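PDB 3C38: autoinducer 2 sensor kinase/phosphatase LuxQ from Vibrio cholerae, which senses the quorum-sensing signal AI-2 bound to LuxP through its periplasmic domain and switches between autophosphorylating histidine kinase and phosphatase. Local coordinates for residues Ser26-Ile29 / Gln30-Asp34; Ser52-Asn55 / Ala56-Arg60; Gly97-Phe101 / Tyr102-Gln106; Val157-Leu161 / Asn162-Ala166; Tyr199-Asp202 / Tyr203-Ser207. All coordinates share one frame; numbering follows the deposited sequence.

Contact 1: residues Ser26-Ile29 / Gln30-Asp34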
# COMPACT_ATOMS: atom_id res chain seq x y z
N SER A 26 12.30 15.52 2.57
CA SER A 26 12.14 14.23 3.21
C SER A 26 10.87 14.29 4.06
O SER A 26 10.05 13.37 4.07
CB SER A 26 13.36 13.95 4.10
OG SER A 26 13.67 12.57 4.16
N SER A 27 10.72 15.41 4.77
CA SER A 27 9.57 15.64 5.62
C SER A 27 8.30 15.65 4.78
O SER A 27 7.29 15.04 5.14
CB SER A 27 9.72 16.98 6.36
OG SER A 27 8.55 17.31 7.08
N LEU A 28 8.37 16.36 3.66
CA LEU A 28 7.25 16.46 2.74
C LEU A 28 6.92 15.10 2.13
O LEU A 28 5.76 14.70 2.06
CB LEU A 28 7.58 17.48 1.65
CG LEU A 28 6.67 17.56 0.41
CD1 LEU A 28 5.21 17.80 0.82
CD2 LEU A 28 7.18 18.68 -0.49
N ILE A 29 7.95 14.38 1.69
CA ILE A 29 7.75 13.07 1.08
C ILE A 29 6.99 12.15 2.03
O ILE A 29 6.04 11.45 1.63
CB ILE A 29 9.10 12.45 0.67
CG1 ILE A 29 9.64 13.22 -0.54
CG2 ILE A 29 8.93 10.97 0.35
CD1 ILE A 29 11.08 12.93 -0.90
N GLN A 30 7.40 12.18 3.30
CA GLN A 30 6.77 11.38 4.34
C GLN A 30 5.31 11.75 4.52
O GLN A 30 4.46 10.87 4.70
CB GLN A 30 7.51 11.57 5.67
CG GLN A 30 6.89 10.83 6.85
CD GLN A 30 7.00 9.33 6.71
OE1 GLN A 30 8.09 8.79 6.54
NE2 GLN A 30 5.86 8.64 6.78
N SER A 31 5.01 13.05 4.46
CA SER A 31 3.63 13.50 4.64
C SER A 31 2.77 13.09 3.46
O SER A 31 1.61 12.70 3.62
CB SER A 31 3.56 15.02 4.83
OG SER A 31 3.82 15.72 3.62
N LEU A 32 3.35 13.18 2.26
CA LEU A 32 2.62 12.77 1.08
C LEU A 32 2.33 11.28 1.20
O LEU A 32 1.22 10.84 0.90
CB LEU A 32 3.44 13.10 -0.17
CG LEU A 32 3.38 14.61 -0.48
CD1 LEU A 32 4.39 14.98 -1.56
CD2 LEU A 32 1.95 14.97 -0.96
N PHE A 33 3.30 10.51 1.69
CA PHE A 33 3.11 9.07 1.90
C PHE A 33 2.00 8.87 2.94
O PHE A 33 1.04 8.13 2.71
CB PHE A 33 4.42 8.46 2.40
CG PHE A 33 4.35 6.98 2.66
CD1 PHE A 33 4.55 6.48 3.95
CD2 PHE A 33 4.12 6.08 1.62
CE1 PHE A 33 4.53 5.08 4.20
CE2 PHE A 33 4.09 4.70 1.86
CZ PHE A 33 4.30 4.20 3.15
N ASP A 34 2.12 9.53 4.09
CA ASP A 34 1.11 9.43 5.15
C ASP A 34 -0.27 9.76 4.59
O ASP A 34 -1.25 9.08 4.90
CB ASP A 34 1.40 10.42 6.29
CG ASP A 34 2.68 10.12 7.01
OD1 ASP A 34 3.14 8.96 6.93
OD2 ASP A 34 3.22 11.04 7.66

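Contact 2: residues Ser52-Asn55 / Ala56-Arg60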
# COMPACT_ATOMS: atom_id res chain seq x y z
N SER A 52 -24.70 -2.58 5.07
CA SER A 52 -24.74 -3.31 3.81
C SER A 52 -23.63 -4.36 3.80
O SER A 52 -23.88 -5.54 3.56
CB SER A 52 -24.55 -2.36 2.63
OG SER A 52 -25.52 -1.33 2.64
N LEU A 53 -22.41 -3.93 4.07
CA LEU A 53 -21.28 -4.84 4.10
C LEU A 53 -21.53 -5.94 5.12
O LEU A 53 -21.44 -7.13 4.80
CB LEU A 53 -19.98 -4.11 4.45
CG LEU A 53 -18.77 -5.02 4.73
CD1 LEU A 53 -18.50 -5.89 3.52
CD2 LEU A 53 -17.56 -4.17 5.06
N ILE A 54 -21.85 -5.55 6.34
CA ILE A 54 -22.08 -6.51 7.41
C ILE A 54 -23.15 -7.55 7.08
O ILE A 54 -22.94 -8.74 7.32
CB ILE A 54 -22.47 -5.81 8.73
CG1 ILE A 54 -21.33 -4.90 9.18
CG2 ILE A 54 -22.73 -6.85 9.80
CD1 ILE A 54 -20.05 -5.63 9.54
N ASN A 55 -24.28 -7.13 6.53
CA ASN A 55 -25.31 -8.11 6.22
C ASN A 55 -24.96 -8.93 4.98
O ASN A 55 -25.14 -10.15 4.96
CB ASN A 55 -26.70 -7.44 6.08
CG ASN A 55 -27.01 -6.98 4.66
OD1 ASN A 55 -27.02 -7.77 3.72
ND2 ASN A 55 -27.28 -5.69 4.51
N ALA A 56 -24.44 -8.26 3.95
CA ALA A 56 -24.06 -8.97 2.74
C ALA A 56 -23.11 -10.09 3.15
O ALA A 56 -23.11 -11.17 2.56
CB ALA A 56 -23.36 -8.02 1.77
N LEU A 57 -22.32 -9.80 4.18
CA LEU A 57 -21.36 -10.75 4.70
C LEU A 57 -22.02 -11.88 5.47
O LEU A 57 -21.92 -13.04 5.07
CB LEU A 57 -20.35 -10.05 5.62
CG LEU A 57 -19.28 -10.95 6.23
CD1 LEU A 57 -18.35 -11.48 5.15
CD2 LEU A 57 -18.50 -10.17 7.26
N VAL A 58 -22.68 -11.55 6.57
CA VAL A 58 -23.35 -12.55 7.41
C VAL A 58 -24.08 -13.61 6.58
O VAL A 58 -24.18 -14.76 7.00
CB VAL A 58 -24.36 -11.91 8.36
CG1 VAL A 58 -23.66 -10.94 9.29
CG2 VAL A 58 -25.47 -11.24 7.57
N SER A 59 -24.59 -13.20 5.42
CA SER A 59 -25.30 -14.12 4.54
C SER A 59 -24.30 -15.11 3.97
O SER A 59 -24.68 -16.06 3.29
CB SER A 59 -25.93 -13.36 3.37
OG SER A 59 -26.75 -12.32 3.84
N ARG A 60 -23.03 -14.87 4.25
CA ARG A 60 -21.99 -15.75 3.76
C ARG A 60 -22.18 -15.92 2.26
O ARG A 60 -21.69 -16.89 1.67
CB ARG A 60 -22.10 -17.09 4.48
CG ARG A 60 -20.85 -17.49 5.24
CD ARG A 60 -20.50 -16.51 6.35
NE ARG A 60 -19.34 -16.99 7.10
CZ ARG A 60 -18.84 -16.41 8.19
NH1 ARG A 60 -19.40 -15.32 8.70
NH2 ARG A 60 -17.78 -16.94 8.79

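Contact 3: residues Gly97-Phe101 / Tyr102-Gln106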
# COMPACT_ATOMS: atom_id res chain seq x y z
N GLY A 97 -10.28 -11.02 -5.36
CA GLY A 97 -9.62 -11.67 -6.48
C GLY A 97 -8.47 -10.92 -7.15
O GLY A 97 -8.01 -11.35 -8.20
N ASN A 98 -8.00 -9.83 -6.56
CA ASN A 98 -6.89 -9.08 -7.16
C ASN A 98 -5.54 -9.66 -6.78
O ASN A 98 -4.55 -9.50 -7.51
CB ASN A 98 -6.96 -7.62 -6.74
CG ASN A 98 -8.11 -6.88 -7.40
OD1 ASN A 98 -8.75 -6.04 -6.78
ND2 ASN A 98 -8.36 -7.20 -8.66
N ALA A 99 -5.48 -10.34 -5.65
CA ALA A 99 -4.22 -10.93 -5.20
C ALA A 99 -3.61 -11.73 -6.35
O ALA A 99 -2.40 -11.74 -6.54
CB ALA A 99 -4.46 -11.83 -4.01
N SER A 100 -4.47 -12.39 -7.11
CA SER A 100 -4.06 -13.22 -8.23
C SER A 100 -3.32 -12.42 -9.30
O SER A 100 -2.30 -12.87 -9.83
CB SER A 100 -5.29 -13.89 -8.84
OG SER A 100 -4.94 -14.65 -9.98
N PHE A 101 -3.83 -11.24 -9.62
CA PHE A 101 -3.20 -10.40 -10.63
C PHE A 101 -1.78 -10.06 -10.21
O PHE A 101 -0.93 -9.76 -11.05
CB PHE A 101 -3.98 -9.11 -10.84
CG PHE A 101 -3.21 -8.07 -11.61
CD1 PHE A 101 -2.97 -8.24 -12.97
CD2 PHE A 101 -2.69 -6.94 -10.97
CE1 PHE A 101 -2.22 -7.30 -13.68
CE2 PHE A 101 -1.94 -6.00 -11.68
CZ PHE A 101 -1.71 -6.18 -13.03
N TYR A 102 -1.54 -10.08 -8.90
CA TYR A 102 -0.21 -9.76 -8.39
C TYR A 102 0.63 -11.01 -8.19
O TYR A 102 1.75 -10.93 -7.68
CB TYR A 102 -0.32 -8.98 -7.08
CG TYR A 102 -0.89 -7.60 -7.25
CD1 TYR A 102 -2.23 -7.34 -6.98
CD2 TYR A 102 -0.09 -6.54 -7.70
CE1 TYR A 102 -2.77 -6.07 -7.14
CE2 TYR A 102 -0.61 -5.26 -7.86
CZ TYR A 102 -1.95 -5.03 -7.58
OH TYR A 102 -2.46 -3.77 -7.73
N GLY A 103 0.10 -12.15 -8.59
CA GLY A 103 0.85 -13.39 -8.45
C GLY A 103 0.92 -13.86 -7.01
O GLY A 103 1.82 -14.61 -6.64
N ILE A 104 -0.02 -13.38 -6.19
CA ILE A 104 -0.09 -13.76 -4.79
C ILE A 104 -0.97 -15.00 -4.70
O ILE A 104 -2.11 -14.98 -5.18
CB ILE A 104 -0.71 -12.64 -3.93
CG1 ILE A 104 0.10 -11.35 -4.09
CG2 ILE A 104 -0.73 -13.06 -2.48
CD1 ILE A 104 -0.44 -10.17 -3.31
N ALA A 105 -0.45 -16.06 -4.11
CA ALA A 105 -1.20 -17.31 -3.99
C ALA A 105 -2.16 -17.25 -2.82
O ALA A 105 -1.81 -16.81 -1.73
CB ALA A 105 -0.25 -18.47 -3.82
N GLN A 106 -3.38 -17.72 -3.05
CA GLN A 106 -4.41 -17.73 -2.02
C GLN A 106 -3.88 -18.16 -0.65
O GLN A 106 -4.31 -17.64 0.38
CB GLN A 106 -5.54 -18.67 -2.46
CG GLN A 106 -6.90 -18.37 -1.84
CD GLN A 106 -7.47 -17.03 -2.27
OE1 GLN A 106 -7.35 -16.63 -3.43
NE2 GLN A 106 -8.11 -16.33 -1.34

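Contact 4: residues Val157-Leu161 / Asn162-Ala166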
# COMPACT_ATOMS: atom_id res chain seq x y z
N VAL A 157 -7.17 -4.65 3.80
CA VAL A 157 -6.93 -3.89 2.58
C VAL A 157 -5.42 -3.77 2.43
O VAL A 157 -4.69 -3.65 3.43
CB VAL A 157 -7.53 -2.45 2.64
CG1 VAL A 157 -9.03 -2.53 2.90
CG2 VAL A 157 -6.83 -1.62 3.70
N GLY A 158 -4.95 -3.83 1.20
CA GLY A 158 -3.52 -3.72 0.98
C GLY A 158 -3.15 -2.86 -0.21
O GLY A 158 -3.96 -2.70 -1.13
N ILE A 159 -1.94 -2.31 -0.16
CA ILE A 159 -1.37 -1.49 -1.22
C ILE A 159 -0.10 -2.21 -1.64
O ILE A 159 0.79 -2.41 -0.82
CB ILE A 159 -0.93 -0.11 -0.74
CG1 ILE A 159 -2.11 0.68 -0.22
CG2 ILE A 159 -0.32 0.66 -1.89
CD1 ILE A 159 -1.67 1.97 0.48
N VAL A 160 -0.01 -2.61 -2.91
CA VAL A 160 1.19 -3.28 -3.39
C VAL A 160 2.17 -2.22 -3.87
O VAL A 160 1.85 -1.42 -4.76
CB VAL A 160 0.89 -4.24 -4.56
CG1 VAL A 160 2.21 -4.83 -5.09
CG2 VAL A 160 -0.05 -5.35 -4.09
N LEU A 161 3.36 -2.21 -3.28
CA LEU A 161 4.39 -1.24 -3.64
C LEU A 161 5.11 -1.52 -4.96
O LEU A 161 5.40 -0.60 -5.72
CB LEU A 161 5.40 -1.11 -2.50
CG LEU A 161 4.75 -0.71 -1.18
CD1 LEU A 161 5.79 -0.63 -0.09
CD2 LEU A 161 4.04 0.65 -1.32
N ASN A 162 5.39 -2.79 -5.23
CA ASN A 162 6.08 -3.17 -6.47
C ASN A 162 5.33 -2.62 -7.67
O ASN A 162 4.12 -2.84 -7.81
CB ASN A 162 6.18 -4.70 -6.60
CG ASN A 162 6.91 -5.33 -5.42
OD1 ASN A 162 6.54 -5.13 -4.26
ND2 ASN A 162 7.97 -6.07 -5.72
N ASP A 163 6.05 -1.91 -8.52
CA ASP A 163 5.47 -1.34 -9.73
C ASP A 163 4.27 -0.43 -9.53
O ASP A 163 3.52 -0.16 -10.48
CB ASP A 163 5.07 -2.47 -10.68
CG ASP A 163 6.26 -3.27 -11.15
OD1 ASP A 163 6.11 -4.50 -11.28
OD2 ASP A 163 7.34 -2.68 -11.38
N ASN A 164 4.07 0.06 -8.31
CA ASN A 164 2.93 0.95 -8.08
C ASN A 164 3.33 2.36 -8.54
O ASN A 164 3.71 3.22 -7.73
CB ASN A 164 2.54 0.99 -6.61
CG ASN A 164 1.18 1.59 -6.42
OD1 ASN A 164 0.83 2.56 -7.10
ND2 ASN A 164 0.38 1.03 -5.51
N PHE A 165 3.23 2.60 -9.84
CA PHE A 165 3.61 3.88 -10.42
C PHE A 165 2.76 5.02 -9.92
O PHE A 165 3.27 6.10 -9.62
CB PHE A 165 3.54 3.82 -11.95
CG PHE A 165 4.03 5.07 -12.63
CD1 PHE A 165 5.40 5.30 -12.79
CD2 PHE A 165 3.13 6.05 -13.04
CE1 PHE A 165 5.87 6.49 -13.35
CE2 PHE A 165 3.59 7.25 -13.61
CZ PHE A 165 4.97 7.47 -13.76
N ALA A 166 1.45 4.80 -9.83
CA ALA A 166 0.53 5.84 -9.38
C ALA A 166 0.88 6.38 -8.01
O ALA A 166 0.85 7.59 -7.78
CB ALA A 166 -0.92 5.30 -9.39
O HOH W 1 1.62 -2.34 -8.06

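Contact 5: residues Tyr199-Asp202 / Tyr203-Ser207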
# COMPACT_ATOMS: atom_id res chain seq x y z
N TYR A 199 20.95 10.60 -15.95
CA TYR A 199 21.31 9.61 -14.94
C TYR A 199 20.41 8.37 -15.06
O TYR A 199 19.23 8.49 -15.40
CB TYR A 199 21.18 10.23 -13.54
CG TYR A 199 19.84 10.91 -13.31
CD1 TYR A 199 18.70 10.16 -13.00
CD2 TYR A 199 19.71 12.29 -13.41
CE1 TYR A 199 17.47 10.78 -12.81
CE2 TYR A 199 18.49 12.92 -13.23
CZ TYR A 199 17.37 12.15 -12.93
OH TYR A 199 16.15 12.77 -12.77
N SER A 200 20.97 7.20 -14.78
CA SER A 200 20.22 5.95 -14.87
C SER A 200 19.63 5.52 -13.52
O SER A 200 20.03 6.02 -12.46
CB SER A 200 21.11 4.83 -15.39
OG SER A 200 22.13 4.54 -14.45
N LEU A 201 18.69 4.58 -13.56
CA LEU A 201 18.07 4.08 -12.34
C LEU A 201 19.15 3.50 -11.45
O LEU A 201 19.19 3.73 -10.23
CB LEU A 201 17.04 2.99 -12.67
CG LEU A 201 16.43 2.26 -11.46
CD1 LEU A 201 15.80 3.27 -10.52
CD2 LEU A 201 15.41 1.26 -11.95
N ASP A 202 20.04 2.74 -12.08
CA ASP A 202 21.17 2.09 -11.43
C ASP A 202 22.01 3.10 -10.64
O ASP A 202 22.40 2.84 -9.50
CB ASP A 202 22.01 1.40 -12.49
CG ASP A 202 23.09 0.52 -11.90
OD1 ASP A 202 23.97 1.04 -11.17
OD2 ASP A 202 23.06 -0.70 -12.17
N TYR A 203 22.30 4.24 -11.26
CA TYR A 203 23.09 5.29 -10.62
C TYR A 203 22.34 5.84 -9.40
O TYR A 203 22.91 5.98 -8.31
CB TYR A 203 23.34 6.44 -11.60
CG TYR A 203 23.68 7.75 -10.92
CD1 TYR A 203 24.90 7.93 -10.25
CD2 TYR A 203 22.75 8.79 -10.90
CE1 TYR A 203 25.18 9.13 -9.59
CE2 TYR A 203 23.02 9.99 -10.23
CZ TYR A 203 24.23 10.15 -9.58
OH TYR A 203 24.48 11.33 -8.90
N VAL A 204 21.08 6.19 -9.61
CA VAL A 204 20.24 6.71 -8.55
C VAL A 204 20.19 5.75 -7.35
O VAL A 204 20.34 6.20 -6.22
CB VAL A 204 18.81 6.95 -9.05
CG1 VAL A 204 17.96 7.51 -7.94
CG2 VAL A 204 18.83 7.88 -10.26
N VAL A 205 19.98 4.45 -7.56
CA VAL A 205 19.92 3.57 -6.39
C VAL A 205 21.24 3.35 -5.70
O VAL A 205 21.27 3.24 -4.47
CB VAL A 205 19.30 2.13 -6.61
CG1 VAL A 205 17.82 2.23 -6.86
CG2 VAL A 205 20.02 1.38 -7.69
N HIS A 206 22.34 3.26 -6.43
CA HIS A 206 23.59 3.05 -5.72
C HIS A 206 24.29 4.35 -5.43
O HIS A 206 25.48 4.36 -5.13
CB HIS A 206 24.53 2.14 -6.49
CG HIS A 206 23.95 0.81 -6.84
ND1 HIS A 206 23.28 0.58 -8.03
CD2 HIS A 206 23.95 -0.37 -6.18
CE1 HIS A 206 22.91 -0.69 -8.09
NE2 HIS A 206 23.30 -1.28 -6.98
N SER A 207 23.57 5.46 -5.50
CA SER A 207 24.17 6.76 -5.25
C SER A 207 24.35 7.05 -3.77
O SER A 207 23.70 6.43 -2.92
CB SER A 207 23.32 7.86 -5.88
OG SER A 207 21.99 7.83 -5.37

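Contact 1: residues Ser26-Ile29 / Gln30-Asp34
Four consecutive i to i+4 bonds run from Ser26-Ile29 into Gln30-Asp34, so the two segments form one unbroken length of helix 22-47. Leu32 N reaches Leu28 O at 2.9 Å, and Phe33 N meets Ile29 O at the same length, 2.9 Å. The first of these carbonyls does double duty. Ser31 OG donates to Leu28 O over 2.7 Å, arriving from the side of the C=O (angle 122°) while Leu32 N comes nearly end-on. The hydroxyl gets there because chi1 of 72° sets OG between the backbone N and the carbonyl carbon, folded back over the preceding turn. Beside it, Leu28 CD1 touches Leu32 CD1 at 3.8 Å, the two leucine side chains crossing at a slant; both also rest on Ser175. On another side of the helix, Gln30 bends at its second torsion and swings its amide along the axis, so that NE2 donates to Asp34 OD1 at 2.7 Å. The acceptor lies in the amide plane of Gln30 and is met on the syn side, but well out of the carboxylate plane. The other amide atom, Gln30 OE1, accepts from Glu224 N, and Ser26 OG bonds to Thr221. Through Ile29, Gln30 and Phe33 this stretch of the long N-terminal helix packs on the four-stranded sheet, consistent with the long helix of Cache-type periplasmic sensor domains.

Contact 2: residues Ser52-Asn55 / Ala56-Arg60
A chi1 of -55° puts Ser59 OG beside its own backbone N, aimed back along the helix at Asn55 O; the 2.9 Å hydroxyl bond joins the main-chain bond from Ser59 N to the same oxygen. Both are somewhat doubtful, since the model is too tight around Asn55 O and Ser59 N. Val58, with chi1 at -60°, sends CG1 back toward the preceding turn, where it lies 4.2 Å from Ile54 CG2. Leu57 shares one side of the helix with Leu53; both pack on Leu143 and Ile86 of the neighbouring strands, while Leu53 also touches Phe68 and Phe69 of helix 65-74. The main-chain ladder of helix 51-58 is clear where the model is sound: Ala56 N donates to Ser52 O at 2.8 Å, and Val58 N to Ile54 O at 2.9 Å with an almost straight N-H...O angle of 176°. Ala56 packs against Arg64. Arg60 is the first residue to leave helical angles, with positive phi. Chemically the contact is divided: leucines and Ile54 give one side an apolar grip on the sheet, whereas Ser59 may supply a hydroxyl to a carbonyl near the last turn, where the regular ladder of backbone donors runs out.

Contact 3: residues Gly97-Phe101 / Tyr102-Gln106
Aromatic contact joins Phe101 and Tyr102, neighbours in sequence whose rings form a T-shaped pair. The edge of Phe101 points into a face of Tyr102, with CD2 of Phe101 seated over the middle of the tyrosine ring; the centroids are 5.1 Å apart and the planes meet at 73°. Different first torsions make this possible: Phe101 CG is anti to its backbone N (chi1 166°), whereas Tyr102 CG stands beside its own (chi1 -68°). Apolar packing is supplied by Ala99 CB, which touches Ile104 CB at 3.8 Å; both side chains continue onto Leu109 of helix 106-115. Backbone bonds then close the turn. Ile104 N donates to Ala99 O at 2.9 Å and Gly103 N to Ser100 O at 2.8 Å, both donors above the carbonyl planes, the second much farther. Gly103, with positive phi, completes a Schellman motif. Tyr102 N donates weakly to Ala99 O (3.0 Å) and to Asn98 O (3.4 Å), and Ser129 OG bonds Tyr102 O. Between strand 91-95 and helix 106-115 there is thus a short turn with helical angles, ended by the Schellman motif, in which the carbonyls of Asn98, Ala99 and Ser100 accept from the amides that follow.

Contact 4: residues Val157-Leu161 / Asn162-Ala166
A type II beta turn, Leu161 to Asn164, carries the chain out of strand 153-160 and into helix 165-174. Its closing bond runs from Asn164 N to Leu161 O at 3.0 Å, the donor standing above the carbonyl plane. Asn164 works with both ends of its amide. ND2 donates to Val160 O over 3.0 Å, with the acceptor close to the amide plane and an N-H...O angle of 152°; OD1 caps Leu167 N in the first turn of the helix. With chi1 at -165°, CG extends anti to the backbone N and the amide reaches back over the strand end, where ND2 also lies 3.7 Å from Ile159 CG2. A water spans the same corner, donating to Asn162 O at 2.6 Å and, weakly, to Val160 O. Asn162 turns its own amide elsewhere, to the main chain of His135 and Ser133. Val160 packs on Val134 and Tyr102. Leu161 rests on Leu137 and on Leu189 of the second sheet, while Ile159 is overlain by Leu37 and Leu40 of helix 22-47. Asn164 is thus a helix N-cap that also holds the preceding strand, at the junction between the two antiparallel sheets of this periplasmic domain.

Contact 5: residues Tyr199-Asp202 / Tyr203-Ser207
Asp202 O is gripped twice by one residue: His206 N donates to it at 3.1 Å and His206 ND1 at 2.8 Å, the two arriving from opposite faces of the carbonyl plane. This closes the C-terminal end of the short helix 201-205, which Ser200 opens as N-cap. The imidazole reaches back because chi1 of -56° keeps CG beside the backbone N, and Asp202 O then lies near the plane of the ring, at its edge. Asp202 OD1 adds a weak bond from the same ND1 at 3.2 Å; the carboxylate and ring planes are inclined by 36°. A negative carboxylate here would probably favour a proton on that nitrogen. At the other end, Ser200 OG accepts from Tyr203 N at 3.2 Å, the capping bond, while Ser200 O takes Val204 N along an almost straight line, N-H...O 175°. The apolar side faces the four-stranded sheet. Val204 packs on Val181, Tyr235 and Ile237, and Leu201 and Val205 on Val181 and Pro188. Tyr199, just ahead of the cap, lies against the helix: its CD1 meets Val204 CG2 at 3.6 Å, the two side chains slanting across each other. Its hydroxyl bonds to Asn179, and its ring makes an edge-to-face pair with Phe216. Tyr203 packs on Tyr199 too: its CD2 lies 3.4 Å from Tyr199 CB.

All five contacts are local pieces of one elongated periplasmic domain that has two antiparallel sheets and helix 22-47 running alongside them. Contact 4 is the most central, about 5 Å from the chain centre, and leads from the five-stranded sheet toward the four-stranded one. It touches contact 3 directly: Tyr102 CE2 lies 3.8 Å from Val160 CB. Contact 1 comes within about 5 Å of contact 4, nearest atoms, without touching. Contacts 2 and 5 lie on opposite sides of the chain centre, their own centres about 49 Å apart, with contact 2 beside the first sheet and contact 5 beside the second. The structure holds LuxQ alone, without LuxP.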